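Probable zinc protease PqqL (Escherichia coli, PDB 6OFT) probably acts as a periplasmic zinc-dependent endopeptidase of the M16 family, of which this chain is the first half. Local coordinates at residues Leu160-Arg165 with Lys237-Leu242. Residues are numbered along the deposited sequence; the frame is centred on the assembly and turned at random.
Sequences LLANTR and KAENHL
A type II beta turn, Leu161 to Thr164, just after helix 148-160 meets the loop that leads into strand 242-248. Asn163 and Ala162 of the turn touch Lys237 and Glu239 of the loop. Asn163 sits at the third position of the turn with positive phi (64°). Its ND2 gives a hydrogen bond of 3.0 Å to Lys237 O. The acceptor lies close to the amide plane of Asn163, but the donor stands above the carbonyl plane of Lys237, off the lone pairs. The same ND2 donates to a water that in turn donates to Glu239 OE2, bridging the two segments. The Lys237 chain bends at chi3, which sets CE 3.8 Å from Asn163 ND2, and again at chi4, which turns NZ to Ala238 O at 3.2 Å. Glu239 CG is anti to the backbone N (chi1 -173°) and the chain runs on extended, which carries OE2 to 3.5 Å from Ala162 CB. Within the turn, Leu161 O accepts from both Thr164 N and Thr164 OG1. With an alanine here instead of Asn163, Lys237 O would probably lose this donor and the water its link between the segments. The contact lies at the surface, away from the predicted zinc site, and joins the M16 peptidase region to the inactive-domain region. Arg262 NH1 of strand 256-264 hydrogen-bonds Leu160 O and Ala162 O, Arg243 of strand 242-248 makes a salt bridge to Glu239 OE1, and Leu161 packs on Ile313 of strand 303-314.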
loop_
_atom_site.group_PDB
_atom_site.type_symbol
_atom_site.label_atom_id
_atom_site.label_comp_id
_atom_site.label_asym_id
_atom_site.label_seq_id
_atom_site.Cartn_x
_atom_site.Cartn_y
_atom_site.Cartn_z
ATOM N N LEU A 160 1.910 -15.837 -1.595
ATOM C CA LEU A 160 1.248 -14.648 -1.075
ATOM C C LEU A 160 -0.050 -14.304 -1.810
ATOM O O LEU A 160 -1.034 -13.956 -1.154
ATOM C CB LEU A 160 2.246 -13.469 -1.142
ATOM C CG LEU A 160 2.028 -12.243 -0.243
ATOM C CD1 LEU A 160 1.962 -12.623 1.239
ATOM C CD2 LEU A 160 3.162 -11.257 -0.438
ATOM N N LEU A 161 -0.064 -14.398 -3.157
ATOM C CA LEU A 161 -1.227 -13.978 -3.940
ATOM C C LEU A 161 -2.099 -15.119 -4.474
ATOM O O LEU A 161 -2.857 -14.906 -5.422
ATOM C CB LEU A 161 -0.795 -13.043 -5.094
ATOM C CG LEU A 161 0.135 -11.841 -4.775
ATOM C CD1 LEU A 161 0.286 -10.959 -5.988
ATOM C CD2 LEU A 161 -0.371 -11.010 -3.599
ATOM N N ALA A 162 -2.044 -16.316 -3.855
ATOM C CA ALA A 162 -2.893 -17.434 -4.294
ATOM C C ALA A 162 -4.376 -17.011 -4.270
ATOM O O ALA A 162 -4.807 -16.338 -3.331
ATOM C CB ALA A 162 -2.688 -18.632 -3.383
ATOM N N ASN A 163 -5.123 -17.330 -5.340
ATOM C CA ASN A 163 -6.562 -17.052 -5.485
ATOM C C ASN A 163 -6.943 -15.559 -5.507
ATOM O O ASN A 163 -8.076 -15.217 -5.182
ATOM C CB ASN A 163 -7.374 -17.800 -4.417
ATOM C CG ASN A 163 -7.174 -19.291 -4.405
ATOM O OD1 ASN A 163 -6.883 -19.916 -5.421
ATOM N ND2 ASN A 163 -7.327 -19.892 -3.247
ATOM N N THR A 164 -6.020 -14.680 -5.931
ATOM C CA THR A 164 -6.315 -13.252 -6.078
ATOM C C THR A 164 -6.320 -12.927 -7.576
ATOM O O THR A 164 -5.623 -13.589 -8.338
ATOM C CB THR A 164 -5.265 -12.367 -5.375
ATOM O OG1 THR A 164 -4.020 -12.511 -6.028
ATOM C CG2 THR A 164 -5.103 -12.666 -3.901
ATOM N N ARG A 165 -7.036 -11.869 -7.993
ATOM C CA ARG A 165 -6.980 -11.405 -9.386
ATOM C C ARG A 165 -5.575 -10.756 -9.618
ATOM O O ARG A 165 -5.038 -10.822 -10.726
ATOM C CB ARG A 165 -8.137 -10.422 -9.666
ATOM C CG ARG A 165 -8.063 -9.656 -10.980
ATOM C CD ARG A 165 -8.299 -10.494 -12.219
ATOM N NE ARG A 165 -8.611 -9.606 -13.333
ATOM C CZ ARG A 165 -9.182 -9.984 -14.469
ATOM N NH1 ARG A 165 -9.492 -11.259 -14.674
ATOM N NH2 ARG A 165 -9.461 -9.089 -15.403
ATOM N N LYS A 237 -10.195 -15.986 -2.434
ATOM C CA LYS A 237 -10.636 -17.257 -1.859
ATOM C C LYS A 237 -9.517 -17.825 -0.994
ATOM O O LYS A 237 -8.349 -17.773 -1.386
ATOM C CB LYS A 237 -11.036 -18.241 -2.979
ATOM C CG LYS A 237 -11.761 -19.500 -2.479
ATOM C CD LYS A 237 -11.963 -20.569 -3.560
ATOM C CE LYS A 237 -10.757 -21.463 -3.787
ATOM N NZ LYS A 237 -10.506 -22.386 -2.646
ATOM N N ALA A 238 -9.863 -18.360 0.185
ATOM C CA ALA A 238 -8.869 -18.947 1.084
ATOM C C ALA A 238 -8.215 -20.161 0.436
ATOM O O ALA A 238 -8.852 -20.851 -0.361
ATOM C CB ALA A 238 -9.519 -19.358 2.393
ATOM N N GLU A 239 -6.940 -20.402 0.758
ATOM C CA GLU A 239 -6.221 -21.596 0.311
ATOM C C GLU A 239 -5.860 -22.318 1.605
ATOM O O GLU A 239 -4.862 -21.982 2.248
ATOM C CB GLU A 239 -4.974 -21.252 -0.506
ATOM C CG GLU A 239 -4.358 -22.511 -1.097
ATOM C CD GLU A 239 -3.361 -22.210 -2.181
ATOM O OE1 GLU A 239 -2.152 -22.159 -1.865
ATOM O OE2 GLU A 239 -3.788 -21.991 -3.338
ATOM N N ASN A 240 -6.721 -23.263 2.011
ATOM C CA ASN A 240 -6.636 -24.023 3.257
ATOM C C ASN A 240 -5.604 -25.150 3.197
ATOM O O ASN A 240 -5.929 -26.329 3.343
ATOM C CB ASN A 240 -8.033 -24.509 3.658
ATOM C CG ASN A 240 -8.969 -23.331 3.825
ATOM O OD1 ASN A 240 -8.572 -22.260 4.292
ATOM N ND2 ASN A 240 -10.205 -23.474 3.398
ATOM N N HIS A 241 -4.345 -24.749 3.002
ATOM C CA HIS A 241 -3.184 -25.611 2.866
ATOM C C HIS A 241 -1.973 -24.874 3.390
ATOM O O HIS A 241 -1.808 -23.681 3.117
ATOM C CB HIS A 241 -2.940 -25.956 1.380
ATOM C CG HIS A 241 -4.007 -26.812 0.770
ATOM N ND1 HIS A 241 -4.887 -26.308 -0.183
ATOM C CD2 HIS A 241 -4.311 -28.111 1.003
ATOM C CE1 HIS A 241 -5.691 -27.314 -0.491
ATOM N NE2 HIS A 241 -5.384 -28.418 0.195
ATOM N N LEU A 242 -1.160 -25.573 4.134
ATOM C CA LEU A 242 0.097 -25.021 4.672
ATOM C C LEU A 242 1.195 -25.206 3.623
ATOM O O LEU A 242 1.428 -26.347 3.247
ATOM C CB LEU A 242 0.450 -25.780 5.947
ATOM C CG LEU A 242 1.723 -25.312 6.640
ATOM C CD1 LEU A 242 1.633 -23.839 6.990
ATOM C CD2 LEU A 242 2.032 -26.158 7.862
HETATM O O HOH W 1 -6.790 -22.999 -3.406
#